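Local coordinates for putative diflavin flavoprotein A 3 (Synechocystis sp., PDB 6H0C), which probably passes electrons from NADH to oxygen, reducing it to water, and is represented here by its flavodiiron core of metallo-hydrolase-type and flavodoxin-like domains, at residues 194-197 with 198-202; 319-323 with 324-328; 329-332 with 333-337. All blocks are in the same frame, centred on the assembly; numbering follows the deposited sequence.

Contact 1: residues 194-197 with 198-202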
loop_
_atom_site.group_PDB
_atom_site.type_symbol
_atom_site.label_atom_id
_atom_site.label_comp_id
_atom_site.label_asym_id
_atom_site.label_seq_id
_atom_site.Cartn_x
_atom_site.Cartn_y
_atom_site.Cartn_z
ATOM N N ASP A 194 -2.832 3.602 16.874
ATOM C CA ASP A 194 -1.987 3.174 15.760
ATOM C C ASP A 194 -2.791 2.473 14.656
ATOM O O ASP A 194 -2.587 2.726 13.463
ATOM C CB ASP A 194 -0.881 2.253 16.264
ATOM C CG ASP A 194 0.067 2.965 17.200
ATOM O OD1 ASP A 194 0.347 2.419 18.288
ATOM O OD2 ASP A 194 0.517 4.077 16.844
ATOM N N ARG A 195 -3.706 1.597 15.052
ATOM C CA ARG A 195 -4.480 0.826 14.087
ATOM C C ARG A 195 -5.450 1.711 13.297
ATOM O O ARG A 195 -5.621 1.526 12.088
ATOM C CB ARG A 195 -5.222 -0.308 14.801
ATOM C CG ARG A 195 -4.304 -1.484 15.125
ATOM C CD ARG A 195 -4.948 -2.449 16.087
ATOM N NE ARG A 195 -4.237 -3.721 16.075
ATOM C CZ ARG A 195 -4.398 -4.682 16.979
ATOM N NH1 ARG A 195 -5.250 -4.512 17.991
ATOM N NH2 ARG A 195 -3.704 -5.812 16.875
ATOM N N ARG A 196 -6.065 2.682 13.968
ATOM C CA ARG A 196 -6.951 3.628 13.294
ATOM C C ARG A 196 -6.164 4.542 12.346
ATOM O O ARG A 196 -6.595 4.805 11.228
ATOM C CB ARG A 196 -7.730 4.467 14.318
ATOM C CG ARG A 196 -8.632 5.547 13.715
ATOM C CD ARG A 196 -9.845 4.934 13.057
ATOM N NE ARG A 196 -10.347 5.746 11.950
ATOM C CZ ARG A 196 -11.476 6.444 11.980
ATOM N NH1 ARG A 196 -12.235 6.434 13.068
ATOM N NH2 ARG A 196 -11.848 7.149 10.919
ATOM N N TYR A 197 -5.014 5.028 12.801
ATOM C CA TYR A 197 -4.197 5.919 11.993
ATOM C C TYR A 197 -3.709 5.179 10.749
ATOM O O TYR A 197 -3.673 5.728 9.642
ATOM C CB TYR A 197 -3.015 6.447 12.811
ATOM C CG TYR A 197 -2.203 7.493 12.090
ATOM C CD1 TYR A 197 -2.721 8.766 11.868
ATOM C CD2 TYR A 197 -0.925 7.211 11.614
ATOM C CE1 TYR A 197 -1.982 9.732 11.196
ATOM C CE2 TYR A 197 -0.184 8.167 10.948
ATOM C CZ TYR A 197 -0.714 9.426 10.742
ATOM O OH TYR A 197 0.022 10.385 10.079
ATOM N N TYR A 198 -3.347 3.917 10.947
ATOM C CA TYR A 198 -2.928 3.048 9.862
ATOM C C TYR A 198 -4.059 2.917 8.843
ATOM O O TYR A 198 -3.853 3.126 7.642
ATOM C CB TYR A 198 -2.516 1.678 10.412
ATOM C CG TYR A 198 -1.936 0.718 9.390
ATOM C CD1 TYR A 198 -2.766 -0.077 8.597
ATOM C CD2 TYR A 198 -0.557 0.592 9.228
ATOM C CE1 TYR A 198 -2.240 -0.965 7.671
ATOM C CE2 TYR A 198 -0.016 -0.300 8.304
ATOM C CZ TYR A 198 -0.860 -1.081 7.533
ATOM O OH TYR A 198 -0.324 -1.963 6.616
ATOM N N PHE A 199 -5.257 2.589 9.314
ATOM C CA PHE A 199 -6.405 2.509 8.412
ATOM C C PHE A 199 -6.624 3.813 7.646
ATOM O O PHE A 199 -6.773 3.811 6.426
ATOM C CB PHE A 199 -7.679 2.153 9.175
ATOM C CG PHE A 199 -8.906 2.114 8.304
ATOM C CD1 PHE A 199 -9.621 3.272 8.035
ATOM C CD2 PHE A 199 -9.327 0.923 7.734
ATOM C CE1 PHE A 199 -10.746 3.242 7.225
ATOM C CE2 PHE A 199 -10.458 0.884 6.926
ATOM C CZ PHE A 199 -11.168 2.045 6.671
ATOM N N ASP A 200 -6.653 4.921 8.377
ATOM C CA ASP A 200 -6.912 6.230 7.798
ATOM C C ASP A 200 -5.912 6.619 6.719
ATOM O O ASP A 200 -6.290 7.160 5.681
ATOM C CB ASP A 200 -6.912 7.298 8.887
ATOM C CG ASP A 200 -8.123 7.198 9.802
ATOM O OD1 ASP A 200 -9.086 6.469 9.453
ATOM O OD2 ASP A 200 -8.108 7.861 10.862
ATOM N N CYS A 201 -4.635 6.354 6.961
ATOM C CA CYS A 201 -3.610 6.745 5.999
ATOM C C CYS A 201 -3.549 5.829 4.784
ATOM O O CYS A 201 -3.393 6.302 3.656
ATOM C CB CYS A 201 -2.239 6.785 6.677
ATOM S SG CYS A 201 -2.065 8.114 7.883
ATOM N N LEU A 202 -3.665 4.522 5.018
ATOM C CA LEU A 202 -3.417 3.522 3.979
ATOM C C LEU A 202 -4.662 3.000 3.270
ATOM O O LEU A 202 -4.598 2.625 2.099
ATOM C CB LEU A 202 -2.662 2.321 4.570
ATOM C CG LEU A 202 -1.131 2.389 4.568
ATOM C CD1 LEU A 202 -0.605 3.347 5.613
ATOM C CD2 LEU A 202 -0.537 1.003 4.762
#
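Tyr-197 and Cys-201, one turn apart on helix 189-202, meet through a sulfur-aromatic contact: SG of Cys-201 lies over one face of the Tyr-197 ring, 3.6 Å from the ring centroid and displaced toward its phenol end, where CZ comes within 3.4 Å of SG. With chi1 at -174° the tyrosine ring stands out from the helix beside its own carbonyl carbon, and SG of Cys-201 leans back toward the preceding turn to lie over it. A thiol is small and polarisable enough to rest on the aromatic face, and the tyrosine OH is hydrogen-bonded to Ile-29 O.

Arg-196 and Asp-200 form a salt bridge. The arginine chain bends at chi2 (72°) and presents its guanidinium side-on, NE and NH2 both donating to the same oxygen: NE to OD1 of Asp-200 at 2.9 Å and NH2 to that OD1 at 3.2 Å. OD1 is in the guanidinium plane and is approached from its syn side, yet the two flat groups stand 76° apart, so this is not the coplanar two-oxygen pairing. Trp-247 adds a cation-pi partner to Arg-196.

The regular i to i+4 backbone hydrogen bonds of the helix accompany both pairs, Asp-200 N to Arg-196 O being 2.9 Å. The helix belongs to the zinc metallo-hydrolase region, and Phe-199 packs against helix 237-253. Two i to i+4 pairs, one ionic and one sulfur-aromatic, thus bridge successive turns, side by side in sequence, and the double donation to OD1 probably favours a charged carboxylate.

Contact 2: residues 319-323 with 324-328; sequences GHAPT and PIQTA
Ala-321 and Ile-325 touch where the loop runs into helix 323-335, CB of the alanine lying 3.8 Å from CG2 of the isoleucine. Beside them Pro-322 and Ile-325 point the same way, with CD of the proline 4.1 Å from CG1 of the isoleucine. The small methyl and the compact ring suit a place where loop and first helical turn pack closely.

Pro-322 occupies the N-cap position, where its backbone does the work: its O accepts from Gln-326 N at 3.2 Å and, weakly, from Ile-325 N. Pro-324 fits the first turn, since it has no amide hydrogen to leave without a helical acceptor.

The solvent side is looser and polar. Gln-326 sets CG beside its backbone N (chi1 -62°) and then extends back along the loop, bringing NE2 within 2.9 Å of Ala-321 O. This oxygen lies near the plane of the glutamine amide, but NE2 stands above the carbonyl plane, 38° out of it. Glutamine, with a long flexible chain ending in a flat amide, can thus tie the exposed edge of the turn to the incoming loop.

This is the start of the helix that follows strand 309-313 in a beta-alpha-beta unit of the flavodoxin-like part. The apolar side faces inward: Ala-321 meets Ala-354 and Met-357 of helix 353-364, Ile-325 reaches Leu-358 there, and Pro-322 rests on Ser-314 and Pro-315, just beyond strand 309-313.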
loop_
_atom_site.group_PDB
_atom_site.type_symbol
_atom_site.label_atom_id
_atom_site.label_comp_id
_atom_site.label_asym_id
_atom_site.label_seq_id
_atom_site.Cartn_x
_atom_site.Cartn_y
_atom_site.Cartn_z
ATOM N N GLY A 319 10.447 15.574 -19.730
ATOM C CA GLY A 319 9.724 16.798 -20.030
ATOM C C GLY A 319 8.219 16.648 -20.158
ATOM O O GLY A 319 7.518 17.621 -20.439
ATOM N N HIS A 320 7.711 15.437 -19.944
ATOM C CA HIS A 320 6.286 15.183 -20.124
ATOM C C HIS A 320 5.689 14.396 -18.977
ATOM O O HIS A 320 6.399 13.698 -18.245
ATOM C CB HIS A 320 6.026 14.422 -21.427
ATOM C CG HIS A 320 6.429 15.170 -22.660
ATOM N ND1 HIS A 320 7.622 14.940 -23.314
ATOM C CD2 HIS A 320 5.796 16.142 -23.360
ATOM C CE1 HIS A 320 7.705 15.737 -24.364
ATOM N NE2 HIS A 320 6.611 16.477 -24.414
ATOM N N ALA A 321 4.374 14.512 -18.828
ATOM C CA ALA A 321 3.639 13.628 -17.939
ATOM C C ALA A 321 3.777 12.185 -18.442
ATOM O O ALA A 321 3.933 11.947 -19.643
ATOM C CB ALA A 321 2.176 14.038 -17.867
ATOM N N PRO A 322 3.741 11.220 -17.517
ATOM C CA PRO A 322 3.664 9.814 -17.914
ATOM C C PRO A 322 2.419 9.569 -18.751
ATOM O O PRO A 322 1.387 10.209 -18.511
ATOM C CB PRO A 322 3.579 9.071 -16.577
ATOM C CG PRO A 322 4.170 10.023 -15.585
ATOM C CD PRO A 322 3.760 11.384 -16.058
ATOM N N THR A 323 2.512 8.658 -19.709
ATOM C CA THR A 323 1.390 8.352 -20.578
ATOM C C THR A 323 0.077 8.084 -19.834
ATOM O O THR A 323 -0.972 8.561 -20.257
ATOM C CB THR A 323 1.714 7.159 -21.463
ATOM O OG1 THR A 323 2.786 7.520 -22.338
ATOM C CG2 THR A 323 0.507 6.774 -22.291
ATOM N N PRO A 324 0.122 7.338 -18.717
ATOM C CA PRO A 324 -1.134 7.088 -17.988
ATOM C C PRO A 324 -1.798 8.352 -17.429
ATOM O O PRO A 324 -3.026 8.393 -17.295
ATOM C CB PRO A 324 -0.693 6.165 -16.853
ATOM C CG PRO A 324 0.545 5.481 -17.406
ATOM C CD PRO A 324 1.243 6.564 -18.159
ATOM N N ILE A 325 -1.002 9.364 -17.094
ATOM C CA ILE A 325 -1.556 10.645 -16.666
ATOM C C ILE A 325 -2.209 11.357 -17.853
ATOM O O ILE A 325 -3.275 11.955 -17.707
ATOM C CB ILE A 325 -0.483 11.566 -16.048
ATOM C CG1 ILE A 325 -0.092 11.086 -14.642
ATOM C CG2 ILE A 325 -0.965 13.012 -16.018
ATOM C CD1 ILE A 325 -1.196 11.209 -13.600
ATOM N N GLN A 326 -1.580 11.287 -19.028
ATOM C CA GLN A 326 -2.150 11.904 -20.230
ATOM C C GLN A 326 -3.500 11.284 -20.617
ATOM O O GLN A 326 -4.455 12.004 -20.917
ATOM C CB GLN A 326 -1.174 11.807 -21.406
ATOM C CG GLN A 326 0.142 12.546 -21.172
ATOM C CD GLN A 326 1.113 12.413 -22.339
ATOM O OE1 GLN A 326 0.704 12.334 -23.498
ATOM N NE2 GLN A 326 2.408 12.384 -22.034
ATOM N N THR A 327 -3.589 9.958 -20.602
ATOM C CA THR A 327 -4.845 9.311 -20.952
ATOM C C THR A 327 -5.912 9.551 -19.870
ATOM O O THR A 327 -7.071 9.792 -20.207
ATOM C CB THR A 327 -4.665 7.798 -21.192
ATOM O OG1 THR A 327 -4.162 7.184 -20.007
ATOM C CG2 THR A 327 -3.685 7.563 -22.338
ATOM N N ALA A 328 -5.539 9.500 -18.589
ATOM C CA ALA A 328 -6.490 9.839 -17.509
ATOM C C ALA A 328 -7.025 11.271 -17.680
ATOM O O ALA A 328 -8.200 11.544 -17.425
ATOM C CB ALA A 328 -5.836 9.677 -16.128
#

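Contact 3: residues 329-332 with 333-337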
loop_
_atom_site.group_PDB
_atom_site.type_symbol
_atom_site.label_atom_id
_atom_site.label_comp_id
_atom_site.label_asym_id
_atom_site.label_seq_id
_atom_site.Cartn_x
_atom_site.Cartn_y
_atom_site.Cartn_z
ATOM N N LEU A 329 -6.150 12.179 -18.110
ATOM C CA LEU A 329 -6.533 13.572 -18.339
ATOM C C LEU A 329 -7.655 13.668 -19.380
ATOM O O LEU A 329 -8.618 14.418 -19.198
ATOM C CB LEU A 329 -5.317 14.395 -18.785
ATOM C CG LEU A 329 -5.584 15.782 -19.379
ATOM C CD1 LEU A 329 -6.064 16.735 -18.307
ATOM C CD2 LEU A 329 -4.338 16.331 -20.072
ATOM N N GLY A 330 -7.530 12.905 -20.465
ATOM C CA GLY A 330 -8.544 12.888 -21.505
ATOM C C GLY A 330 -9.887 12.398 -20.997
ATOM O O GLY A 330 -10.939 12.981 -21.291
ATOM N N ILE A 331 -9.856 11.312 -20.234
ATOM C CA ILE A 331 -11.081 10.746 -19.684
ATOM C C ILE A 331 -11.703 11.724 -18.700
ATOM O O ILE A 331 -12.921 11.893 -18.669
ATOM C CB ILE A 331 -10.817 9.384 -18.998
ATOM C CG1 ILE A 331 -10.288 8.374 -20.027
ATOM C CG2 ILE A 331 -12.083 8.865 -18.320
ATOM C CD1 ILE A 331 -9.751 7.090 -19.416
ATOM N N THR A 332 -10.865 12.385 -17.909
ATOM C CA THR A 332 -11.365 13.341 -16.931
ATOM C C THR A 332 -12.010 14.540 -17.630
ATOM O O THR A 332 -13.122 14.940 -17.288
ATOM C CB THR A 332 -10.243 13.811 -15.990
ATOM O OG1 THR A 332 -9.743 12.685 -15.255
ATOM C CG2 THR A 332 -10.768 14.856 -15.003
ATOM N N LEU A 333 -11.329 15.099 -18.628
ATOM C CA LEU A 333 -11.886 16.238 -19.361
ATOM C C LEU A 333 -13.167 15.853 -20.096
ATOM O O LEU A 333 -14.109 16.649 -20.170
ATOM C CB LEU A 333 -10.866 16.808 -20.354
ATOM C CG LEU A 333 -9.677 17.558 -19.752
ATOM C CD1 LEU A 333 -8.694 17.947 -20.834
ATOM C CD2 LEU A 333 -10.161 18.785 -19.018
ATOM N N ALA A 334 -13.205 14.638 -20.637
ATOM C CA ALA A 334 -14.382 14.184 -21.377
ATOM C C ALA A 334 -15.579 13.955 -20.464
ATOM O O ALA A 334 -16.708 13.916 -20.929
ATOM C CB ALA A 334 -14.069 12.911 -22.152
ATOM N N ASN A 335 -15.340 13.808 -19.166
ATOM C CA ASN A 335 -16.422 13.401 -18.272
ATOM C C ASN A 335 -16.747 14.327 -17.112
ATOM O O ASN A 335 -17.865 14.300 -16.604
ATOM C CB ASN A 335 -16.120 12.021 -17.710
ATOM C CG ASN A 335 -16.282 10.945 -18.744
ATOM O OD1 ASN A 335 -17.407 10.539 -19.061
ATOM N ND2 ASN A 335 -15.165 10.482 -19.298
ATOM N N ALA A 336 -15.789 15.134 -16.684
ATOM C CA ALA A 336 -16.010 15.969 -15.511
ATOM C C ALA A 336 -16.820 17.226 -15.836
ATOM O O ALA A 336 -16.574 17.914 -16.829
ATOM C CB ALA A 336 -14.678 16.348 -14.873
ATOM N N SER A 337 -17.796 17.515 -14.983
ATOM C CA SER A 337 -18.496 18.788 -15.040
ATOM C C SER A 337 -17.588 19.918 -14.556
ATOM O O SER A 337 -16.798 19.738 -13.621
ATOM C CB SER A 337 -19.761 18.735 -14.193
ATOM O OG SER A 337 -20.232 20.047 -13.941
#
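Leu-329 and Leu-333 form the apolar part of this contact, lying side by side and pointing the same way one turn apart, with CD1 of Leu-329 3.8 Å from CD1 of Leu-333. Leu-329, with chi1 at 166°, stands out from the helix, and Leu-333 leans back over it to bring the CD1 atoms together. Branched, flexible leucines suit this side of the helix, since both also touch Phe-362 of helix 353-364. A looser apolar pair, CG2 of Thr-332 and CB of Ala-336 at 4.2 Å, lies on the side facing strand 309-313, where both residues meet Phe-310.

Hydrogen bonding between side chain and backbone falls to Asn-335. With CG beside the backbone N (chi1 -72°), its amide folds back over the preceding turn and ND2 donates to Ile-331 O at 2.7 Å. The bond is nearly straight, and the acceptor lies in the amide plane. CG2 of Ile-331 runs alongside the same nitrogen. Asparagine, short and carrying N-H groups, is well suited to reach a carbonyl near the C-terminal end of the helix. Thr-332 turns the other way, its OG1 bonded to Ala-328 O, so a buried hydroxyl is satisfied by the turn before it.

Backbone bonds complete the set. Thr-332 O accepts two backbone N-H groups from different directions: Ala-336 N, 2.7 Å away and nearly in line with the carbonyl, and Asn-335 N at 3.1 Å, standing well above the carbonyl plane.

The arrangement is the C-terminal portion of the helix in a beta-alpha-beta crossover, linking strand 309-313 to its parallel neighbour 341-348, the repeating connection of the flavodoxin-like fold.

The three contacts follow one another along the chain and sample both halves of the flavodiiron core. Contact 1 belongs to helix 189-202 of the metallo-hydrolase region; contacts 2 and 3 lie in the flavodoxin-like part. Contacts 2 and 3 adjoin in sequence and share helix 323-335, one at its start and the other toward its end, with centres about 14 Å apart. Contact 1 is separate: its centre lies about 31 Å from that of each of the others, and its nearest atoms are about 18 Å from contact 2 and about 21 Å from contact 3. The set therefore describes local helix-building in two domains, and contact 1 does not touch contacts 2 or 3.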